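Local atomic coordinates of PppA (Pseudomonas aeruginosa, PDB entry 6JKV), a protein that probably removes phosphate from serine and threonine residues of proteins as a manganese-binding PP2C-family phosphatase, and regulates the type VI secretion system. Residues R30-Y34 / P234-R239; V203-F209 / L257-F262. One frame throughout, in Å; residues are numbered along the deposited sequence.

Contact 1: R30-Y34 / P234-R239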
ATOM      1  N   ARG A  30     -13.803   9.955  -0.434  1.00 18.92           N
ATOM      2  CA  ARG A  30     -13.938   9.327  -1.770  1.00 18.80           C
ATOM      3  C   ARG A  30     -12.678   8.525  -2.043  1.00 17.52           C
ATOM      4  O   ARG A  30     -11.597   8.994  -1.664  1.00 19.84           O
ATOM      5  CB  ARG A  30     -14.019  10.357  -2.895  1.00 20.26           C
ATOM      6  CG  ARG A  30     -15.423  10.685  -3.354  1.00 21.54           C
ATOM      7  CD  ARG A  30     -15.400  11.301  -4.736  1.00 22.43           C
ATOM      8  NE  ARG A  30     -16.482  12.260  -4.929  1.00 24.50           N
ATOM      9  CZ  ARG A  30     -17.674  11.983  -5.441  1.00 24.98           C
ATOM     10  NH1 ARG A  30     -17.982  10.761  -5.829  1.00 25.97           N
ATOM     11  NH2 ARG A  30     -18.573  12.940  -5.564  1.00 27.60           N
ATOM     12  N   SER A  31     -12.806   7.393  -2.727  1.00 17.34           N
ATOM     13  CA  SER A  31     -11.642   6.534  -3.023  1.00 17.43           C
ATOM     14  C   SER A  31     -11.880   5.757  -4.308  1.00 18.40           C
ATOM     15  O   SER A  31     -13.039   5.549  -4.693  1.00 19.35           O
ATOM     16  CB  SER A  31     -11.335   5.615  -1.861  1.00 16.38           C
ATOM     17  OG  SER A  31     -12.447   4.785  -1.557  1.00 15.52           O
ATOM     18  N   ALA A  32     -10.788   5.352  -4.935  1.00 18.61           N
ATOM     19  CA  ALA A  32     -10.791   4.511  -6.145  1.00 18.78           C
ATOM     20  C   ALA A  32      -9.461   3.769  -6.205  1.00 18.34           C
ATOM     21  O   ALA A  32      -8.449   4.297  -5.707  1.00 19.02           O
ATOM     22  CB  ALA A  32     -11.014   5.345  -7.389  1.00 18.66           C
ATOM     23  N   SER A  33      -9.479   2.581  -6.796  1.00 18.08           N
ATOM     24  CA  SER A  33      -8.289   1.722  -6.959  1.00 18.63           C
ATOM     25  C   SER A  33      -8.264   1.185  -8.382  1.00 18.92           C
ATOM     26  O   SER A  33      -9.345   0.952  -8.965  1.00 19.90           O
ATOM     27  CB  SER A  33      -8.287   0.591  -5.982  1.00 18.52           C
ATOM     28  OG  SER A  33      -9.242  -0.379  -6.380  1.00 21.33           O
ATOM     29  N   TYR A  34      -7.062   1.010  -8.910  1.00 19.07           N
ATOM     30  CA  TYR A  34      -6.838   0.384 -10.230  1.00 19.53           C
ATOM     31  C   TYR A  34      -5.476  -0.298 -10.206  1.00 18.62           C
ATOM     32  O   TYR A  34      -4.515   0.280  -9.680  1.00 18.48           O
ATOM     33  CB  TYR A  34      -6.937   1.414 -11.353  1.00 20.07           C
ATOM     34  CG  TYR A  34      -6.890   0.827 -12.739  1.00 21.54           C
ATOM     35  CD1 TYR A  34      -7.645  -0.281 -13.080  1.00 22.84           C
ATOM     36  CD2 TYR A  34      -6.095   1.391 -13.724  1.00 22.68           C
ATOM     37  CE1 TYR A  34      -7.600  -0.823 -14.355  1.00 24.52           C
ATOM     38  CE2 TYR A  34      -6.056   0.873 -15.009  1.00 23.15           C
ATOM     39  CZ  TYR A  34      -6.790  -0.254 -15.319  1.00 23.96           C
ATOM     40  OH  TYR A  34      -6.771  -0.783 -16.579  1.00 25.06           O
ATOM     41  N   PRO A 234     -10.723  10.806  -8.108  1.00 20.11           N
ATOM     42  CA  PRO A 234      -9.794   9.717  -7.802  1.00 19.90           C
ATOM     43  C   PRO A 234      -9.813   8.586  -8.840  1.00 19.98           C
ATOM     44  O   PRO A 234      -8.782   8.024  -9.096  1.00 20.45           O
ATOM     45  CB  PRO A 234     -10.260   9.212  -6.429  1.00 19.13           C
ATOM     46  CG  PRO A 234     -10.994  10.390  -5.840  1.00 19.61           C
ATOM     47  CD  PRO A 234     -11.683  11.038  -7.019  1.00 20.26           C
ATOM     48  N   TYR A 235     -10.971   8.294  -9.433  1.00 21.07           N
ATOM     49  CA  TYR A 235     -11.126   7.217 -10.445  1.00 22.06           C
ATOM     50  C   TYR A 235     -10.270   7.530 -11.677  1.00 23.08           C
ATOM     51  O   TYR A 235      -9.526   6.634 -12.148  1.00 23.74           O
ATOM     52  CB  TYR A 235     -12.595   7.082 -10.841  1.00 22.91           C
ATOM     53  CG  TYR A 235     -12.933   5.924 -11.745  1.00 23.90           C
ATOM     54  CD1 TYR A 235     -12.707   5.979 -13.117  1.00 24.92           C
ATOM     55  CD2 TYR A 235     -13.489   4.768 -11.229  1.00 23.50           C
ATOM     56  CE1 TYR A 235     -13.028   4.918 -13.945  1.00 25.72           C
ATOM     57  CE2 TYR A 235     -13.831   3.704 -12.044  1.00 24.46           C
ATOM     58  CZ  TYR A 235     -13.589   3.773 -13.406  1.00 25.62           C
ATOM     59  OH  TYR A 235     -13.908   2.724 -14.218  1.00 28.50           O
ATOM     60  N   ALA A 236     -10.407   8.743 -12.222  1.00 22.77           N
ATOM     61  CA  ALA A 236      -9.603   9.204 -13.375  1.00 23.41           C
ATOM     62  C   ALA A 236      -8.129   9.274 -12.965  1.00 22.09           C
ATOM     63  O   ALA A 236      -7.280   8.950 -13.800  1.00 22.85           O
ATOM     64  CB  ALA A 236     -10.095  10.539 -13.879  1.00 23.99           C
ATOM     65  N   VAL A 237      -7.846   9.660 -11.719  1.00 20.94           N
ATOM     66  CA  VAL A 237      -6.451   9.868 -11.237  1.00 20.48           C
ATOM     67  C   VAL A 237      -5.728   8.520 -11.210  1.00 20.17           C
ATOM     68  O   VAL A 237      -4.648   8.422 -11.801  1.00 20.26           O
ATOM     69  CB  VAL A 237      -6.417  10.581  -9.873  1.00 20.36           C
ATOM     70  CG1 VAL A 237      -5.080  10.404  -9.191  1.00 20.63           C
ATOM     71  CG2 VAL A 237      -6.741  12.055  -9.998  1.00 20.85           C
ATOM     72  N   VAL A 238      -6.312   7.498 -10.583  1.00 19.47           N
ATOM     73  CA  VAL A 238      -5.660   6.165 -10.488  1.00 19.29           C
ATOM     74  C   VAL A 238      -5.469   5.619 -11.903  1.00 20.01           C
ATOM     75  O   VAL A 238      -4.397   5.084 -12.172  1.00 21.12           O
ATOM     76  CB  VAL A 238      -6.430   5.185  -9.580  1.00 18.56           C
ATOM     77  CG1 VAL A 238      -6.429   5.673  -8.136  1.00 17.97           C
ATOM     78  CG2 VAL A 238      -7.852   4.935 -10.060  1.00 19.49           C
ATOM     79  N   ARG A 239      -6.458   5.773 -12.784  1.00 20.84           N
ATOM     80  CA  ARG A 239      -6.361   5.255 -14.174  1.00 22.67           C
ATOM     81  C   ARG A 239      -5.279   6.017 -14.941  1.00 23.19           C
ATOM     82  O   ARG A 239      -4.601   5.396 -15.781  1.00 25.31           O
ATOM     83  CB  ARG A 239      -7.709   5.331 -14.896  1.00 23.75           C
ATOM     84  CG  ARG A 239      -8.394   3.980 -14.999  1.00 24.45           C
ATOM     85  CD  ARG A 239      -9.862   4.077 -14.697  1.00 24.82           C
ATOM     86  NE  ARG A 239     -10.436   2.769 -14.419  1.00 25.48           N
ATOM     87  CZ  ARG A 239     -10.785   2.322 -13.216  1.00 25.13           C
ATOM     88  NH1 ARG A 239     -10.605   3.058 -12.131  1.00 25.24           N
ATOM     89  NH2 ARG A 239     -11.301   1.113 -13.090  1.00 26.22           N
TER
HETATM   90  O   HOH W   1     -11.334   2.582  -9.573  1.00 31.07           O

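Contact 2: V203-F209 / L257-F262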
ATOM      1  N   VAL A 203      -6.037  14.944   9.250  1.00 18.90           N
ATOM      2  CA  VAL A 203      -6.658  15.091   7.904  1.00 18.71           C
ATOM      3  C   VAL A 203      -7.387  16.431   7.854  1.00 19.50           C
ATOM      4  O   VAL A 203      -8.135  16.744   8.799  1.00 19.00           O
ATOM      5  CB  VAL A 203      -7.616  13.935   7.578  1.00 18.52           C
ATOM      6  CG1 VAL A 203      -7.997  13.961   6.107  1.00 18.93           C
ATOM      7  CG2 VAL A 203      -7.021  12.592   7.970  1.00 18.13           C
ATOM      8  N   LEU A 204      -7.149  17.191   6.789  1.00 19.74           N
ATOM      9  CA  LEU A 204      -7.908  18.424   6.482  1.00 21.42           C
ATOM     10  C   LEU A 204      -8.791  18.180   5.267  1.00 20.90           C
ATOM     11  O   LEU A 204      -8.419  17.421   4.370  1.00 20.64           O
ATOM     12  CB  LEU A 204      -6.934  19.573   6.210  1.00 22.33           C
ATOM     13  CG  LEU A 204      -6.234  20.145   7.437  1.00 22.92           C
ATOM     14  CD1 LEU A 204      -5.239  21.215   7.025  1.00 24.24           C
ATOM     15  CD2 LEU A 204      -7.251  20.688   8.434  1.00 23.74           C
ATOM     16  N   PRO A 205      -9.966  18.846   5.191  1.00 21.06           N
ATOM     17  CA  PRO A 205     -10.762  18.828   3.968  1.00 20.98           C
ATOM     18  C   PRO A 205      -9.882  19.284   2.798  1.00 20.39           C
ATOM     19  O   PRO A 205      -9.178  20.266   2.940  1.00 19.07           O
ATOM     20  CB  PRO A 205     -11.908  19.810   4.252  1.00 22.34           C
ATOM     21  CG  PRO A 205     -12.007  19.829   5.766  1.00 23.26           C
ATOM     22  CD  PRO A 205     -10.577  19.674   6.245  1.00 23.06           C
ATOM     23  N   GLY A 206      -9.916  18.531   1.700  1.00 20.50           N
ATOM     24  CA  GLY A 206      -9.136  18.830   0.492  1.00 20.34           C
ATOM     25  C   GLY A 206      -7.863  18.014   0.411  1.00 19.33           C
ATOM     26  O   GLY A 206      -7.211  18.073  -0.657  1.00 16.68           O
ATOM     27  N   ASP A 207      -7.501  17.303   1.486  1.00 18.77           N
ATOM     28  CA  ASP A 207      -6.329  16.395   1.495  1.00 18.29           C
ATOM     29  C   ASP A 207      -6.583  15.255   0.517  1.00 16.80           C
ATOM     30  O   ASP A 207      -7.739  14.825   0.404  1.00 16.84           O
ATOM     31  CB  ASP A 207      -6.053  15.807   2.879  1.00 17.74           C
ATOM     32  CG  ASP A 207      -5.382  16.778   3.831  1.00 19.08           C
ATOM     33  OD1 ASP A 207      -5.091  17.916   3.408  1.00 19.20           O
ATOM     34  OD2 ASP A 207      -5.164  16.387   5.000  1.00 19.44           O
ATOM     35  N   SER A 208      -5.525  14.809  -0.158  1.00 16.48           N
ATOM     36  CA  SER A 208      -5.510  13.615  -1.034  1.00 17.42           C
ATOM     37  C   SER A 208      -4.435  12.658  -0.531  1.00 16.30           C
ATOM     38  O   SER A 208      -3.451  13.126   0.078  1.00 16.70           O
ATOM     39  CB  SER A 208      -5.245  13.974  -2.470  1.00 18.31           C
ATOM     40  OG  SER A 208      -6.456  14.204  -3.160  1.00 20.66           O
ATOM     41  N   PHE A 209      -4.621  11.376  -0.815  1.00 15.34           N
ATOM     42  CA  PHE A 209      -3.690  10.300  -0.417  1.00 16.05           C
ATOM     43  C   PHE A 209      -3.530   9.340  -1.582  1.00 16.27           C
ATOM     44  O   PHE A 209      -4.514   9.060  -2.279  1.00 17.09           O
ATOM     45  CB  PHE A 209      -4.200   9.566   0.822  1.00 16.05           C
ATOM     46  CG  PHE A 209      -4.445  10.471   1.995  1.00 14.72           C
ATOM     47  CD1 PHE A 209      -3.409  10.833   2.832  1.00 14.54           C
ATOM     48  CD2 PHE A 209      -5.713  10.958   2.255  1.00 15.74           C
ATOM     49  CE1 PHE A 209      -3.636  11.663   3.918  1.00 15.24           C
ATOM     50  CE2 PHE A 209      -5.942  11.782   3.346  1.00 15.87           C
ATOM     51  CZ  PHE A 209      -4.904  12.132   4.173  1.00 15.63           C
ATOM     52  N   LEU A 257      -4.103   3.486  -5.610  1.00 17.02           N
ATOM     53  CA  LEU A 257      -5.349   3.703  -4.842  1.00 16.66           C
ATOM     54  C   LEU A 257      -5.315   5.133  -4.313  1.00 16.72           C
ATOM     55  O   LEU A 257      -4.352   5.482  -3.592  1.00 16.07           O
ATOM     56  CB  LEU A 257      -5.425   2.675  -3.713  1.00 15.53           C
ATOM     57  CG  LEU A 257      -6.820   2.403  -3.160  1.00 16.17           C
ATOM     58  CD1 LEU A 257      -6.926   0.977  -2.621  1.00 16.00           C
ATOM     59  CD2 LEU A 257      -7.143   3.419  -2.078  1.00 16.28           C
ATOM     60  N   VAL A 258      -6.309   5.933  -4.696  1.00 16.77           N
ATOM     61  CA  VAL A 258      -6.374   7.372  -4.328  1.00 16.85           C
ATOM     62  C   VAL A 258      -7.566   7.577  -3.399  1.00 17.25           C
ATOM     63  O   VAL A 258      -8.650   7.036  -3.677  1.00 18.56           O
ATOM     64  CB  VAL A 258      -6.416   8.291  -5.562  1.00 17.37           C
ATOM     65  CG1 VAL A 258      -6.830   9.714  -5.195  1.00 18.12           C
ATOM     66  CG2 VAL A 258      -5.066   8.292  -6.255  1.00 16.60           C
ATOM     67  N   VAL A 259      -7.332   8.314  -2.321  1.00 16.61           N
ATOM     68  CA  VAL A 259      -8.367   8.700  -1.334  1.00 16.66           C
ATOM     69  C   VAL A 259      -8.384  10.226  -1.266  1.00 17.11           C
ATOM     70  O   VAL A 259      -7.299  10.844  -1.183  1.00 16.44           O
ATOM     71  CB  VAL A 259      -8.089   8.073   0.043  1.00 16.18           C
ATOM     72  CG1 VAL A 259      -9.178   8.409   1.048  1.00 16.32           C
ATOM     73  CG2 VAL A 259      -7.917   6.566  -0.059  1.00 17.36           C
ATOM     74  N   ARG A 260      -9.578  10.805  -1.282  1.00 16.65           N
ATOM     75  CA  ARG A 260      -9.762  12.267  -1.166  1.00 17.41           C
ATOM     76  C   ARG A 260     -10.711  12.567  -0.006  1.00 17.56           C
ATOM     77  O   ARG A 260     -11.783  11.955   0.051  1.00 16.23           O
ATOM     78  CB  ARG A 260     -10.304  12.855  -2.468  1.00 17.81           C
ATOM     79  CG  ARG A 260     -10.492  14.365  -2.402  1.00 18.76           C
ATOM     80  CD  ARG A 260     -10.898  14.933  -3.737  1.00 20.03           C
ATOM     81  NE  ARG A 260      -9.760  15.129  -4.622  1.00 19.86           N
ATOM     82  CZ  ARG A 260      -8.923  16.151  -4.557  1.00 20.61           C
ATOM     83  NH1 ARG A 260      -9.062  17.067  -3.609  1.00 21.17           N
ATOM     84  NH2 ARG A 260      -7.946  16.251  -5.445  1.00 20.48           N
ATOM     85  N   ALA A 261     -10.319  13.504   0.860  1.00 18.51           N
ATOM     86  CA  ALA A 261     -11.109  13.949   2.026  1.00 18.41           C
ATOM     87  C   ALA A 261     -11.897  15.210   1.667  1.00 18.67           C
ATOM     88  O   ALA A 261     -11.346  16.069   0.950  1.00 18.68           O
ATOM     89  CB  ALA A 261     -10.193  14.193   3.194  1.00 18.76           C
ATOM     90  N   PHE A 262     -13.129  15.321   2.176  1.00 19.31           N
ATOM     91  CA  PHE A 262     -14.011  16.504   1.982  1.00 20.21           C
ATOM     92  C   PHE A 262     -14.463  17.059   3.333  1.00 20.75           C
ATOM     93  O   PHE A 262     -14.625  16.246   4.225  1.00 20.06           O
ATOM     94  CB  PHE A 262     -15.222  16.154   1.113  1.00 20.79           C
ATOM     95  CG  PHE A 262     -14.886  15.703  -0.286  1.00 21.15           C
ATOM     96  CD1 PHE A 262     -14.434  14.416  -0.530  1.00 20.09           C
ATOM     97  CD2 PHE A 262     -15.025  16.570  -1.362  1.00 22.66           C
ATOM     98  CE1 PHE A 262     -14.120  14.008  -1.816  1.00 20.91           C
ATOM     99  CE2 PHE A 262     -14.722  16.158  -2.652  1.00 22.19           C
ATOM    100  CZ  PHE A 262     -14.270  14.877  -2.878  1.00 21.50           C
TER

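Contact 1: R30-Y34 / P234-R239
A32 and Y34 of an edge strand pack against the first turns of a helix, P234-R239, that lies on the outer face of one of the two antiparallel sheets of the PP2C beta-sandwich. Strand and helix run in roughly the same direction, their axes 27° apart, and the contact passes from an apolar patch at P234 to a layered cation-pi stack at Y34. In the apolar part the methyl of A32 sits on the helix backbone itself, its CB 3.6 Å from Y235 CA, with the P234 ring on one flank and V238 on another. V238 spreads its two methyls along the strand: its CG1 rests 3.4 Å from A32 O, while CG2 reaches Y34 CB at 3.9 Å. P234 and V238 also lie on V258 of the neighbouring strand, so the helix packs on two strands at once.

The polar part is built round R239. Y34 swings its ring to the helix side with CG anti to the backbone N (chi1 -173°), and the R239 chain crosses it nearly at a right angle. R239 CG lies over the ring face, 4.1 Å from the Y34 centroid, and the guanidinium stacks on the same ring, tilted by only 17°. R239 CZ stands 4.5 Å from the Y34 centroid, off-centre, in a cation-pi contact. The other face of the guanidinium is taken by the Y235 ring, which makes R239 the middle layer between two tyrosines and limits rotation of its flat end. Across from the helix, S31 turns the other way and hydrogen-bonds D50 through OG. One water joins strand to helix at the guanidinium edge: it donates to S33 O at 2.6 Å and accepts from R239 NH1 at 2.7 Å.

Contact 2: V203-F209 / L257-F262
S208-F209 and V259-R260 pair as antiparallel neighbours inside a sheet of the PP2C beta-sandwich, and the turn that leads into the first strand is tied to the end of the second. Four backbone hydrogen bonds join the segments. F209 and V259 form a hydrogen-bonded pair, F209 N to V259 O at 2.8 Å and V259 N to F209 O at 2.9 Å; S208 and R260 follow as a non-hydrogen-bonded pair. Beyond them A261 N gives an almost straight bond to D207 O (178°), and G206 N reaches A261 O from above the carbonyl plane.

The turn is type II, from L204 to D207, and its G206 has a positive phi (99°), where a side chain would press against the carbonyl O of P205. It is closed by D207 N to L204 O and braced by L204 N to D207 OD2, the same carboxylate oxygen that forms a salt bridge with R147.

Apolar contacts gather on one face, where F209 CB meets V259 CB; near the turn, V203 CG1 touches the A261 methyl at 3.7 Å. S208 and R260 occupy the other face. The R260 chain runs out extended and then bends at chi3 (-81°), which lays its guanidinium over the serine; R260 NH2 hydrogen-bonds H231 O, whereas S208 OG only packs on the guanidinium, 3.3 Å above its plane and over its centre.

Overall arrangement
The centres of contacts 1 and 2 are 12 Å apart, and both belong to the sheet in which strand 254-261 lies between 29-36 and 208-212. That strand links them: contact 2 pairs one of its edges with 208-212, while R30 and A32 of contact 1 bond to R260 and V258 on its other edge. Along the chain the segments alternate, 30-34, 203-209, 234-239, 257-262. The pairing of 29-36 with 254-261 brings the chain's first and last strands side by side. Helix 234-247 packs over V258, adding a layer outside that sheet. Both contacts lie away from the two manganese sites, which share D61 and are completed by G62 and by D214 and D252 respectively.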